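Local coordinates for telomerase reverse transcriptase (Takifugu rubripes, PDB 4LMO), which extends chromosome ends by reverse-transcribing a template in the telomerase RNA, and is represented here by its RNA-binding domain, at residues G34-K37 with I38-R41; T186-V189 with P190-E193; A150-R153 with F154-S158; R84-Y88 with S89-Q93; G105-L109 with S110-P114. All coordinates share one frame; numbering follows the deposited sequence.

Contact 1 of 5, residues G34-K37 with I38-R41; sequences GFRK and IQGR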
loop_
_atom_site.group_PDB
_atom_site.type_symbol
_atom_site.label_atom_id
_atom_site.label_comp_id
_atom_site.label_asym_id
_atom_site.label_seq_id
_atom_site.Cartn_x
_atom_site.Cartn_y
_atom_site.Cartn_z
ATOM N N GLY A 34 -16.154 15.490 13.833
ATOM C CA GLY A 34 -15.737 14.095 13.962
ATOM C C GLY A 34 -14.981 13.540 12.770
ATOM O O GLY A 34 -13.929 14.060 12.390
ATOM N N PHE A 35 -15.523 12.472 12.186
ATOM C CA PHE A 35 -14.859 11.743 11.105
ATOM C C PHE A 35 -15.816 11.318 9.998
ATOM O O PHE A 35 -17.023 11.193 10.216
ATOM C CB PHE A 35 -14.123 10.516 11.660
ATOM C CG PHE A 35 -13.090 10.856 12.692
ATOM C CD1 PHE A 35 -11.851 11.360 12.311
ATOM C CD2 PHE A 35 -13.365 10.697 14.046
ATOM C CE1 PHE A 35 -10.903 11.692 13.262
ATOM C CE2 PHE A 35 -12.420 11.025 15.002
ATOM C CZ PHE A 35 -11.191 11.529 14.608
ATOM N N ARG A 36 -15.259 11.099 8.808
ATOM C CA ARG A 36 -16.021 10.609 7.663
ATOM C C ARG A 36 -15.179 9.720 6.746
ATOM O O ARG A 36 -13.951 9.846 6.690
ATOM C CB ARG A 36 -16.640 11.772 6.873
ATOM C CG ARG A 36 -15.649 12.689 6.170
ATOM C CD ARG A 36 -16.369 13.586 5.175
ATOM N NE ARG A 36 -15.458 14.452 4.427
ATOM C CZ ARG A 36 -14.855 14.114 3.289
ATOM N NH1 ARG A 36 -15.049 12.917 2.749
ATOM N NH2 ARG A 36 -14.051 14.979 2.688
ATOM N N LYS A 37 -15.862 8.822 6.037
ATOM C CA LYS A 37 -15.256 7.947 5.036
ATOM C C LYS A 37 -14.588 8.798 3.958
ATOM O O LYS A 37 -15.061 9.900 3.665
ATOM C CB LYS A 37 -16.349 7.089 4.396
ATOM C CG LYS A 37 -15.954 5.658 4.075
ATOM C CD LYS A 37 -16.541 4.676 5.079
ATOM C CE LYS A 37 -16.471 3.252 4.551
ATOM N NZ LYS A 37 -17.320 2.313 5.337
ATOM N N ILE A 38 -13.500 8.305 3.367
ATOM C CA ILE A 38 -12.815 9.069 2.313
ATOM C C ILE A 38 -13.329 8.755 0.908
ATOM O O ILE A 38 -13.620 7.603 0.584
ATOM C CB ILE A 38 -11.266 8.983 2.388
ATOM C CG1 ILE A 38 -10.743 7.621 1.914
ATOM C CG2 ILE A 38 -10.786 9.314 3.794
ATOM C CD1 ILE A 38 -9.314 7.664 1.415
ATOM N N GLN A 39 -13.442 9.796 0.088
ATOM C CA GLN A 39 -13.957 9.674 -1.276
ATOM C C GLN A 39 -12.848 9.907 -2.299
ATOM O O GLN A 39 -11.728 10.270 -1.932
ATOM C CB GLN A 39 -15.120 10.648 -1.504
ATOM C CG GLN A 39 -16.260 10.545 -0.492
ATOM C CD GLN A 39 -16.936 9.181 -0.469
ATOM O OE1 GLN A 39 -16.998 8.480 -1.482
ATOM N NE2 GLN A 39 -17.453 8.801 0.695
ATOM N N GLY A 40 -13.160 9.685 -3.577
ATOM C CA GLY A 40 -12.188 9.828 -4.667
ATOM C C GLY A 40 -11.453 11.158 -4.662
ATOM O O GLY A 40 -10.237 11.206 -4.844
ATOM N N ARG A 41 -12.206 12.232 -4.446
ATOM C CA ARG A 41 -11.672 13.587 -4.344
ATOM C C ARG A 41 -10.664 13.717 -3.194
ATOM O O ARG A 41 -9.627 14.375 -3.339
ATOM C CB ARG A 41 -12.842 14.570 -4.204
ATOM C CG ARG A 41 -12.565 15.889 -3.499
ATOM C CD ARG A 41 -13.856 16.462 -2.925
ATOM N NE ARG A 41 -14.201 15.876 -1.626
ATOM C CZ ARG A 41 -15.029 14.846 -1.438
ATOM N NH1 ARG A 41 -15.260 14.406 -0.207
ATOM N NH2 ARG A 41 -15.629 14.251 -2.465
#

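Contact 2 of 5, residues T186-V189 with P190-E193; sequences TGRV and PPSE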
loop_
_atom_site.group_PDB
_atom_site.type_symbol
_atom_site.label_atom_id
_atom_site.label_comp_id
_atom_site.label_asym_id
_atom_site.label_seq_id
_atom_site.Cartn_x
_atom_site.Cartn_y
_atom_site.Cartn_z
ATOM N N THR A 186 -5.602 16.686 -28.804
ATOM C CA THR A 186 -5.458 17.368 -30.092
ATOM C C THR A 186 -4.243 18.303 -30.152
ATOM O O THR A 186 -4.011 19.104 -29.240
ATOM C CB THR A 186 -6.762 18.089 -30.523
ATOM O OG1 THR A 186 -6.630 18.563 -31.868
ATOM C CG2 THR A 186 -7.105 19.261 -29.592
ATOM N N GLY A 187 -3.470 18.185 -31.229
ATOM C CA GLY A 187 -2.274 18.999 -31.426
ATOM C C GLY A 187 -1.019 18.374 -30.844
ATOM O O GLY A 187 -1.085 17.375 -30.124
ATOM N N ARG A 188 0.128 18.969 -31.167
ATOM C CA ARG A 188 1.426 18.509 -30.670
ATOM C C ARG A 188 1.561 18.710 -29.160
ATOM O O ARG A 188 1.001 19.656 -28.599
ATOM C CB ARG A 188 2.577 19.206 -31.412
ATOM C CG ARG A 188 2.431 20.717 -31.546
ATOM C CD ARG A 188 3.723 21.378 -32.007
ATOM N NE ARG A 188 4.736 21.416 -30.950
ATOM C CZ ARG A 188 4.832 22.371 -30.026
ATOM N NH1 ARG A 188 3.976 23.386 -30.009
ATOM N NH2 ARG A 188 5.790 22.309 -29.110
ATOM N N VAL A 189 2.300 17.809 -28.516
ATOM C CA VAL A 189 2.510 17.848 -27.068
ATOM C C VAL A 189 3.855 18.512 -26.745
ATOM O O VAL A 189 4.913 17.915 -26.967
ATOM C CB VAL A 189 2.416 16.436 -26.438
ATOM C CG1 VAL A 189 2.712 16.482 -24.946
ATOM C CG2 VAL A 189 1.040 15.830 -26.683
ATOM N N PRO A 190 3.815 19.756 -26.224
ATOM C CA PRO A 190 5.027 20.521 -25.925
ATOM C C PRO A 190 5.763 19.996 -24.685
ATOM O O PRO A 190 5.129 19.415 -23.805
ATOM C CB PRO A 190 4.496 21.934 -25.679
ATOM C CG PRO A 190 3.107 21.732 -25.181
ATOM C CD PRO A 190 2.591 20.493 -25.855
ATOM N N PRO A 191 7.097 20.199 -24.620
ATOM C CA PRO A 191 7.943 19.719 -23.522
ATOM C C PRO A 191 7.390 19.976 -22.117
ATOM O O PRO A 191 7.463 19.087 -21.266
ATOM C CB PRO A 191 9.244 20.497 -23.727
ATOM C CG PRO A 191 9.316 20.690 -25.201
ATOM C CD PRO A 191 7.898 20.859 -25.672
ATOM N N SER A 192 6.841 21.170 -21.885
ATOM C CA SER A 192 6.322 21.554 -20.568
ATOM C C SER A 192 5.093 20.741 -20.161
ATOM O O SER A 192 4.886 20.467 -18.978
ATOM C CB SER A 192 6.003 23.050 -20.523
ATOM O OG SER A 192 4.831 23.347 -21.260
ATOM N N GLU A 193 4.283 20.370 -21.149
ATOM C CA GLU A 193 3.127 19.509 -20.926
ATOM C C GLU A 193 3.559 18.075 -20.623
ATOM O O GLU A 193 3.032 17.449 -19.700
ATOM C CB GLU A 193 2.171 19.559 -22.127
ATOM C CG GLU A 193 0.972 18.619 -22.047
ATOM C CD GLU A 193 0.021 18.924 -20.897
ATOM O OE1 GLU A 193 0.164 19.981 -20.241
ATOM O OE2 GLU A 193 -0.884 18.101 -20.649
#

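Contact 3 of 5, residues A150-R153 with F154-S158; sequences ARVR and FFLRS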
loop_
_atom_site.group_PDB
_atom_site.type_symbol
_atom_site.label_atom_id
_atom_site.label_comp_id
_atom_site.label_asym_id
_atom_site.label_seq_id
_atom_site.Cartn_x
_atom_site.Cartn_y
_atom_site.Cartn_z
ATOM N N ALA A 150 7.193 -5.628 -12.161
ATOM C CA ALA A 150 8.591 -6.058 -12.099
ATOM C C ALA A 150 9.407 -5.181 -11.154
ATOM O O ALA A 150 10.341 -5.660 -10.509
ATOM C CB ALA A 150 9.208 -6.063 -13.489
ATOM N N ARG A 151 9.050 -3.899 -11.077
ATOM C CA ARG A 151 9.727 -2.949 -10.191
ATOM C C ARG A 151 9.417 -3.243 -8.732
ATOM O O ARG A 151 10.281 -3.112 -7.870
ATOM C CB ARG A 151 9.337 -1.506 -10.528
ATOM C CG ARG A 151 9.703 -1.071 -11.938
ATOM C CD ARG A 151 11.187 -0.792 -12.083
ATOM N NE ARG A 151 11.677 -1.033 -13.439
ATOM C CZ ARG A 151 11.439 -0.252 -14.492
ATOM N NH1 ARG A 151 10.686 0.838 -14.382
ATOM N NH2 ARG A 151 11.953 -0.573 -15.672
ATOM N N VAL A 152 8.174 -3.639 -8.471
ATOM C CA VAL A 152 7.739 -4.036 -7.136
ATOM C C VAL A 152 8.431 -5.339 -6.713
ATOM O O VAL A 152 8.906 -5.452 -5.580
ATOM C CB VAL A 152 6.198 -4.153 -7.068
ATOM C CG1 VAL A 152 5.741 -4.713 -5.728
ATOM C CG2 VAL A 152 5.561 -2.791 -7.316
ATOM N N ARG A 153 8.504 -6.301 -7.637
ATOM C CA ARG A 153 9.179 -7.577 -7.395
ATOM C C ARG A 153 10.628 -7.368 -6.964
ATOM O O ARG A 153 11.068 -7.922 -5.952
ATOM C CB ARG A 153 9.119 -8.479 -8.636
ATOM C CG ARG A 153 9.890 -9.790 -8.508
ATOM C CD ARG A 153 9.234 -10.724 -7.502
ATOM N NE ARG A 153 10.101 -11.825 -7.078
ATOM C CZ ARG A 153 10.676 -11.918 -5.879
ATOM N NH1 ARG A 153 10.495 -10.969 -4.967
ATOM N NH2 ARG A 153 11.434 -12.966 -5.589
ATOM N N PHE A 154 11.357 -6.566 -7.740
ATOM C CA PHE A 154 12.737 -6.217 -7.421
ATOM C C PHE A 154 12.830 -5.515 -6.067
ATOM O O PHE A 154 13.697 -5.837 -5.254
ATOM C CB PHE A 154 13.348 -5.342 -8.526
ATOM C CG PHE A 154 14.719 -4.821 -8.196
ATOM C CD1 PHE A 154 15.846 -5.616 -8.387
ATOM C CD2 PHE A 154 14.885 -3.539 -7.679
ATOM C CE1 PHE A 154 17.110 -5.144 -8.074
ATOM C CE2 PHE A 154 16.147 -3.061 -7.363
ATOM C CZ PHE A 154 17.259 -3.865 -7.559
ATOM N N PHE A 155 11.928 -4.562 -5.841
ATOM C CA PHE A 155 11.891 -3.779 -4.609
ATOM C C PHE A 155 11.709 -4.662 -3.372
ATOM O O PHE A 155 12.424 -4.503 -2.382
ATOM C CB PHE A 155 10.786 -2.721 -4.697
ATOM C CG PHE A 155 10.659 -1.862 -3.472
ATOM C CD1 PHE A 155 11.562 -0.831 -3.227
ATOM C CD2 PHE A 155 9.623 -2.068 -2.570
ATOM C CE1 PHE A 155 11.438 -0.033 -2.100
ATOM C CE2 PHE A 155 9.493 -1.273 -1.443
ATOM C CZ PHE A 155 10.400 -0.253 -1.210
ATOM N N LEU A 156 10.762 -5.595 -3.446
ATOM C CA LEU A 156 10.483 -6.513 -2.340
ATOM C C LEU A 156 11.587 -7.551 -2.148
ATOM O O LEU A 156 11.865 -7.968 -1.022
ATOM C CB LEU A 156 9.121 -7.194 -2.524
ATOM C CG LEU A 156 7.889 -6.288 -2.408
ATOM C CD1 LEU A 156 6.627 -7.046 -2.785
ATOM C CD2 LEU A 156 7.757 -5.679 -1.015
ATOM N N ARG A 157 12.212 -7.958 -3.251
ATOM C CA ARG A 157 13.332 -8.897 -3.217
ATOM C C ARG A 157 14.576 -8.267 -2.592
ATOM O O ARG A 157 15.281 -8.913 -1.812
ATOM C CB ARG A 157 13.624 -9.418 -4.630
ATOM C CG ARG A 157 15.061 -9.847 -4.897
ATOM C CD ARG A 157 15.204 -10.387 -6.308
ATOM N NE ARG A 157 14.727 -11.766 -6.397
ATOM C CZ ARG A 157 14.140 -12.300 -7.464
ATOM N NH1 ARG A 157 13.930 -11.578 -8.558
ATOM N NH2 ARG A 157 13.751 -13.564 -7.429
ATOM N N SER A 158 14.829 -7.003 -2.932
ATOM C CA SER A 158 16.020 -6.286 -2.468
ATOM C C SER A 158 16.036 -6.058 -0.954
ATOM O O SER A 158 17.103 -6.047 -0.337
ATOM C CB SER A 158 16.182 -4.954 -3.213
ATOM O OG SER A 158 15.213 -4.001 -2.807
#

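Contact 4 of 5, residues R84-Y88 with S89-Q93; sequences RRCPY and SRLLQ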
loop_
_atom_site.group_PDB
_atom_site.type_symbol
_atom_site.label_atom_id
_atom_site.label_comp_id
_atom_site.label_asym_id
_atom_site.label_seq_id
_atom_site.Cartn_x
_atom_site.Cartn_y
_atom_site.Cartn_z
ATOM N N ARG A 84 -12.570 -1.221 -0.908
ATOM C CA ARG A 84 -13.547 -1.551 0.128
ATOM C C ARG A 84 -14.202 -2.912 -0.097
ATOM O O ARG A 84 -14.722 -3.518 0.841
ATOM C CB ARG A 84 -14.598 -0.445 0.259
ATOM C CG ARG A 84 -14.038 0.849 0.824
ATOM C CD ARG A 84 -15.118 1.882 1.100
ATOM N NE ARG A 84 -14.521 3.121 1.597
ATOM C CZ ARG A 84 -14.423 4.254 0.904
ATOM N NH1 ARG A 84 -14.905 4.340 -0.332
ATOM N NH2 ARG A 84 -13.850 5.311 1.461
ATOM N N ARG A 85 -14.160 -3.385 -1.342
ATOM C CA ARG A 85 -14.692 -4.697 -1.712
ATOM C C ARG A 85 -13.608 -5.779 -1.766
ATOM O O ARG A 85 -13.917 -6.967 -1.886
ATOM C CB ARG A 85 -15.424 -4.622 -3.057
ATOM C CG ARG A 85 -16.768 -3.910 -3.008
ATOM C CD ARG A 85 -17.604 -4.192 -4.251
ATOM N NE ARG A 85 -17.305 -3.284 -5.360
ATOM C CZ ARG A 85 -16.461 -3.550 -6.358
ATOM N NH1 ARG A 85 -15.806 -4.706 -6.407
ATOM N NH2 ARG A 85 -16.269 -2.651 -7.314
ATOM N N CYS A 86 -12.345 -5.363 -1.675
ATOM C CA CYS A 86 -11.206 -6.281 -1.745
ATOM C C CYS A 86 -11.160 -7.230 -0.542
ATOM O O CYS A 86 -11.259 -6.783 0.603
ATOM C CB CYS A 86 -9.898 -5.498 -1.857
ATOM S SG CYS A 86 -8.454 -6.502 -2.272
ATOM N N PRO A 87 -11.017 -8.545 -0.803
ATOM C CA PRO A 87 -11.016 -9.542 0.263
ATOM C C PRO A 87 -9.600 -9.841 0.761
ATOM O O PRO A 87 -9.081 -10.941 0.548
ATOM C CB PRO A 87 -11.624 -10.769 -0.426
ATOM C CG PRO A 87 -11.272 -10.611 -1.877
ATOM C CD PRO A 87 -10.880 -9.177 -2.129
ATOM N N TYR A 88 -8.992 -8.864 1.431
ATOM C CA TYR A 88 -7.584 -8.939 1.831
ATOM C C TYR A 88 -7.197 -10.207 2.592
ATOM O O TYR A 88 -6.118 -10.758 2.369
ATOM C CB TYR A 88 -7.183 -7.697 2.629
ATOM C CG TYR A 88 -7.116 -6.444 1.793
ATOM C CD1 TYR A 88 -8.144 -5.501 1.832
ATOM C CD2 TYR A 88 -6.029 -6.201 0.952
ATOM C CE1 TYR A 88 -8.085 -4.350 1.061
ATOM C CE2 TYR A 88 -5.962 -5.053 0.180
ATOM C CZ TYR A 88 -6.988 -4.133 0.238
ATOM O OH TYR A 88 -6.917 -2.995 -0.532
ATOM N N SER A 89 -8.080 -10.659 3.482
ATOM C CA SER A 89 -7.859 -11.889 4.236
ATOM C C SER A 89 -7.786 -13.105 3.320
ATOM O O SER A 89 -6.878 -13.923 3.459
ATOM C CB SER A 89 -8.938 -12.077 5.304
ATOM O OG SER A 89 -8.830 -11.079 6.302
ATOM N N ARG A 90 -8.732 -13.209 2.382
ATOM C CA ARG A 90 -8.719 -14.272 1.373
ATOM C C ARG A 90 -7.422 -14.273 0.563
ATOM O O ARG A 90 -6.813 -15.326 0.362
ATOM C CB ARG A 90 -9.912 -14.154 0.421
ATOM C CG ARG A 90 -11.225 -14.712 0.944
ATOM C CD ARG A 90 -12.055 -15.253 -0.212
ATOM N NE ARG A 90 -13.494 -15.153 0.028
ATOM C CZ ARG A 90 -14.286 -14.222 -0.503
ATOM N NH1 ARG A 90 -13.793 -13.297 -1.317
ATOM N NH2 ARG A 90 -15.584 -14.221 -0.223
ATOM N N LEU A 91 -7.003 -13.092 0.108
ATOM C CA LEU A 91 -5.786 -12.957 -0.695
ATOM C C LEU A 91 -4.510 -13.292 0.082
ATOM O O LEU A 91 -3.565 -13.833 -0.486
ATOM C CB LEU A 91 -5.698 -11.566 -1.333
ATOM C CG LEU A 91 -6.724 -11.255 -2.431
ATOM C CD1 LEU A 91 -6.690 -9.780 -2.795
ATOM C CD2 LEU A 91 -6.512 -12.117 -3.670
ATOM N N LEU A 92 -4.489 -12.974 1.375
ATOM C CA LEU A 92 -3.413 -13.421 2.258
ATOM C C LEU A 92 -3.480 -14.937 2.466
ATOM O O LEU A 92 -2.447 -15.608 2.526
ATOM C CB LEU A 92 -3.477 -12.700 3.610
ATOM C CG LEU A 92 -2.984 -11.250 3.710
ATOM C CD1 LEU A 92 -3.535 -10.579 4.959
ATOM C CD2 LEU A 92 -1.463 -11.161 3.676
ATOM N N GLN A 93 -4.700 -15.464 2.567
ATOM C CA GLN A 93 -4.924 -16.892 2.789
ATOM C C GLN A 93 -4.637 -17.743 1.559
ATOM O O GLN A 93 -4.413 -18.948 1.673
ATOM C CB GLN A 93 -6.350 -17.151 3.285
ATOM C CG GLN A 93 -6.528 -16.959 4.785
ATOM C CD GLN A 93 -5.640 -17.877 5.609
ATOM O OE1 GLN A 93 -4.783 -17.416 6.359
ATOM N NE2 GLN A 93 -5.835 -19.181 5.461
#

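Contact 5 of 5, residues G105-L109 with S110-P114; sequences GQAEL and SSFLP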
loop_
_atom_site.group_PDB
_atom_site.type_symbol
_atom_site.label_atom_id
_atom_site.label_comp_id
_atom_site.label_asym_id
_atom_site.label_seq_id
_atom_site.Cartn_x
_atom_site.Cartn_y
_atom_site.Cartn_z
ATOM N N GLY A 105 -4.313 -24.170 20.285
ATOM C CA GLY A 105 -4.560 -25.080 21.399
ATOM C C GLY A 105 -3.469 -24.980 22.444
ATOM O O GLY A 105 -3.580 -24.204 23.396
ATOM N N GLN A 106 -2.410 -25.767 22.255
ATOM C CA GLN A 106 -1.256 -25.779 23.155
ATOM C C GLN A 106 0.053 -26.029 22.398
ATOM O O GLN A 106 0.847 -26.894 22.778
ATOM C CB GLN A 106 -1.440 -26.831 24.257
ATOM C CG GLN A 106 -2.295 -26.379 25.433
ATOM C CD GLN A 106 -2.537 -27.482 26.445
ATOM O OE1 GLN A 106 -2.657 -28.658 26.091
ATOM N NE2 GLN A 106 -2.618 -27.107 27.716
ATOM N N ALA A 107 0.273 -25.266 21.331
ATOM C CA ALA A 107 1.494 -25.382 20.535
ATOM C C ALA A 107 2.648 -24.589 21.154
ATOM O O ALA A 107 2.429 -23.591 21.847
ATOM C CB ALA A 107 1.239 -24.940 19.102
ATOM N N GLU A 108 3.873 -25.047 20.903
ATOM C CA GLU A 108 5.076 -24.400 21.433
ATOM C C GLU A 108 5.576 -23.278 20.518
ATOM O O GLU A 108 5.153 -23.175 19.365
ATOM C CB GLU A 108 6.181 -25.435 21.673
ATOM C CG GLU A 108 5.953 -26.318 22.894
ATOM C CD GLU A 108 6.981 -27.431 23.040
ATOM O OE1 GLU A 108 7.960 -27.471 22.260
ATOM O OE2 GLU A 108 6.813 -28.275 23.946
ATOM N N LEU A 109 6.471 -22.442 21.046
ATOM C CA LEU A 109 7.022 -21.297 20.316
ATOM C C LEU A 109 7.727 -21.705 19.020
ATOM O O LEU A 109 7.572 -21.046 17.988
ATOM C CB LEU A 109 7.990 -20.511 21.206
ATOM C CG LEU A 109 8.437 -19.131 20.708
ATOM C CD1 LEU A 109 7.556 -18.040 21.297
ATOM C CD2 LEU A 109 9.893 -18.878 21.068
ATOM N N SER A 110 8.492 -22.794 19.085
ATOM C CA SER A 110 9.264 -23.291 17.945
ATOM C C SER A 110 8.389 -23.788 16.788
ATOM O O SER A 110 8.864 -23.912 15.657
ATOM C CB SER A 110 10.237 -24.388 18.393
ATOM O OG SER A 110 9.570 -25.396 19.133
ATOM N N SER A 111 7.121 -24.068 17.081
ATOM C CA SER A 111 6.146 -24.472 16.068
ATOM C C SER A 111 5.873 -23.357 15.053
ATOM O O SER A 111 5.637 -23.627 13.873
ATOM C CB SER A 111 4.841 -24.915 16.742
ATOM O OG SER A 111 3.812 -25.155 15.795
ATOM N N PHE A 112 5.919 -22.109 15.516
ATOM C CA PHE A 112 5.543 -20.958 14.693
ATOM C C PHE A 112 6.725 -20.208 14.080
ATOM O O PHE A 112 6.546 -19.437 13.139
ATOM C CB PHE A 112 4.651 -20.000 15.490
ATOM C CG PHE A 112 3.398 -20.638 16.017
ATOM C CD1 PHE A 112 2.278 -20.783 15.205
ATOM C CD2 PHE A 112 3.337 -21.098 17.329
ATOM C CE1 PHE A 112 1.121 -21.377 15.689
ATOM C CE2 PHE A 112 2.184 -21.691 17.819
ATOM C CZ PHE A 112 1.075 -21.831 16.998
ATOM N N LEU A 113 7.926 -20.436 14.609
ATOM C CA LEU A 113 9.136 -19.786 14.091
ATOM C C LEU A 113 9.390 -20.014 12.589
ATOM O O LEU A 113 9.773 -19.076 11.889
ATOM C CB LEU A 113 10.374 -20.157 14.924
ATOM C CG LEU A 113 10.455 -19.661 16.375
ATOM C CD1 LEU A 113 11.613 -20.329 17.100
ATOM C CD2 LEU A 113 10.585 -18.147 16.461
ATOM N N PRO A 114 9.172 -21.249 12.082
ATOM C CA PRO A 114 9.353 -21.459 10.640
ATOM C C PRO A 114 8.233 -20.873 9.774
ATOM O O PRO A 114 8.380 -20.806 8.551
ATOM C CB PRO A 114 9.354 -22.989 10.498
ATOM C CG PRO A 114 9.530 -23.527 11.878
ATOM C CD PRO A 114 8.877 -22.520 12.769
#

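Contact 1 of 5, residues G34-K37 with I38-R41
Arg36 and Arg41 bring their guanidinium groups together where the second strand of a small antiparallel hairpin, 29-30 with 35-36, runs into the N-terminus of helix 40-48. The two side chains cross at about a right angle, with their guanidinium planes 39° apart. Arg41 comes edge-on: its NH1 lies 3.2 Å from Arg36 NH2, and Arg36 CZ sits near the plane of the Arg41 group. Arg36 gets there with a chi1 of 67°, which places CG between the backbone N and the carbonyl carbon, and with a chain that then runs straight to NE; Arg41 instead folds back at chi3. What allows two positive groups to lie so close is probably Asp42, whose carboxylate forms a salt bridge with Arg36 NH1 and also takes the backbone N-H of Gln39, the N-cap residue. The planes of the Gln39 amide and the Arg36 guanidinium are nearly parallel, 17° apart, but they do not stack: Gln39 CG approaches Arg36 NH1 obliquely, at 4.2 Å. Ile38 instead packs on Leu80 of helix 73-85 and on Leu55, a buried residue within an otherwise largely polar, exposed link. Arg36 NH1 has one further, weak bond, to Lys37 O at 3.2 Å.

Contact 2 of 5, residues T186-V189 with P190-E193
Arg188 reaches forward along the chain to Pro190, and its conformation shows how a flexible side chain can cover a rigid ring. Its CG occupies the site between the backbone N and the carbonyl carbon, chi1 47°, and the chain bends at chi3 to bring NH2 within 3.7 Å of Pro190 CB. The approach is oblique, a guanidinium nitrogen packed against the carbons of the ring, with no hydrogen bond. Val189 puts CG1 anti to its own N (chi1 177°), which directs that methyl at Glu193, where it lies 4.0 Å from CG. Glu193 meets it through the first part of its chain, then bends at chi2 and carries its carboxylate elsewhere. Between these side chains stands a proline pair at a helix start: Pro190 is the N-cap and Pro191 the first helical residue, a place where the missing amide hydrogen costs no helical bond. Pro190 O receives a weak bond from Glu193 N at 2.9 Å. The turn is a surface feature leading from the long loop after helix 166-169 into helix 191-220. It lies in a region that probably contacts template RNA, and the Glu193 carboxylate ties it by a salt bridge to Arg68 of helix 67-70.

Contact 3 of 5, residues A150-R153 with F154-S158
Leu156 N donates to Val152 O at 2.8 Å, with an angle of 163° at the hydrogen, and the same i to i+4 pattern repeats around it: Phe154 N to Ala150 O, Phe155 N to Arg151 O, and Arg157 N to Arg153 O at 2.9 Å. On this backbone frame the guanidinium groups of two arginines one turn apart overlap, each over a face of the other but strongly tilted. Arg153 CZ lies 3.8 Å above the Arg157 guanidinium, over its centre, but the planes are inclined by 45°, so this is no parallel stack. Arg153 NH2 and Arg157 NH2 approach to 3.0 Å, a closeness of like charges that probably depends on screening by solvent. Arg153 arrives there by a bend at chi2 (69°), which also lays NH1 3.5 Å from Arg157 CB. With an alanine in place of Arg153, the guanidinium of Arg157 would probably lose the group covering its face and be freer to turn, and the contact with His120 and Tyr123 would go too. Further inward, Val152 CG1 rests 3.9 Å from Leu156 CD1, the two side chains running alongside each other, and Val152 and Phe155 pack on Leu209 of helix 191-220. Buried Val152, Phe155 and Leu156 form the packed face of helix 142-158 and the arginine pair lies on a more exposed one, as in an amphipathic helix of a mainly helical core.

Contact 4 of 5, residues R84-Y88 with S89-Q93
Leu92 N gives its hydrogen to Tyr88 O at 2.9 Å, the donor lying 25° off the carbonyl plane, and one residue earlier Leu91 N bonds to Pro87 O at 3.0 Å. Both are first-turn bonds of helix 88-93. Just before it, Cys86 SG sits 3.7 Å over the centre of the Tyr88 ring, a sulfur-aromatic contact, and SG also touches Leu91 CD1 at 3.8 Å. Having SG anti to the backbone N (chi1 -169°) lets the sulfur touch both the ring face and the leucine. Pro87 is the centre of an inverse gamma turn as well as the N-cap, so the chain turns sharply on leaving helix 73-85 and at once begins the next helix. On the outer side Arg90 crosses the proline ring obliquely, its NH1 3.4 Å from Pro87 CB. Tyr88 is buried against Cys129 and Val133 of helix 119-133 and Leu216 of helix 191-220, and its hydroxyl is hydrogen-bonded to His83 ND1.

Contact 5 of 5, residues G105-L109 with S110-P114
Ala107 CB touches the Phe112 ring obliquely, 3.6 Å from CE2. Beside it Glu108 O lies 3.4 Å from Phe112 CD2, and the same oxygen accepts the N-H of Ser111 at 3.1 Å from a donor 60° out of its carbonyl plane. Leu109 O takes Phe112 N at 3.2 Å and, weakly, Leu113 N, while lying near the plane of the Phe112 ring at its edge. Bonds to the third residue on, set so far off the carbonyl planes, belong to a short, loosely bonded turn of helix rather than a regular one. Phe112 holds CG anti to its carbonyl carbon, chi1 -58°, which swings the ring back over the preceding loop; Ser111 OG stands 4.2 Å above its centre. Exchanging this phenylalanine for a serine would probably leave the Ala107 methyl without its neighbour and open a gap against Leu244 and Leu247. The disulfide between Cys96 and Cys117 brackets this part of the chain. Within the fold, helix 109-112 lies on helix 238-251, where Leu109 and Phe112 meet Leu247 and Leu113 meets Leu244, and Leu113 O is hydrogen-bonded to the Tyr236 hydroxyl on strand 234-237.

How the contacts relate
Along the chain the order is contact 1, 4, 5, 3 and 2. Contacts 1 and 4 are the only pair that touch: Arg84, at the end of helix 73-85, probably hydrogen-bonds Ile38 O and packs on Lys37. Contacts 3 and 4, centres about 22 Å apart, share neighbours, since side chains of both pack against helices 119-133 and 191-220. Contact 2 forms the start of helix 191-220, while contact 5 sits on helix 238-251; their centres are about 61 Å apart, on opposite sides of the chain's centre. Contacts 1, 2, 4 and 5 lie at helix starts and contact 3 within the later turns of a helix, spread across a mainly helical RNA-binding domain, with the probable template-contacting region at one extremity.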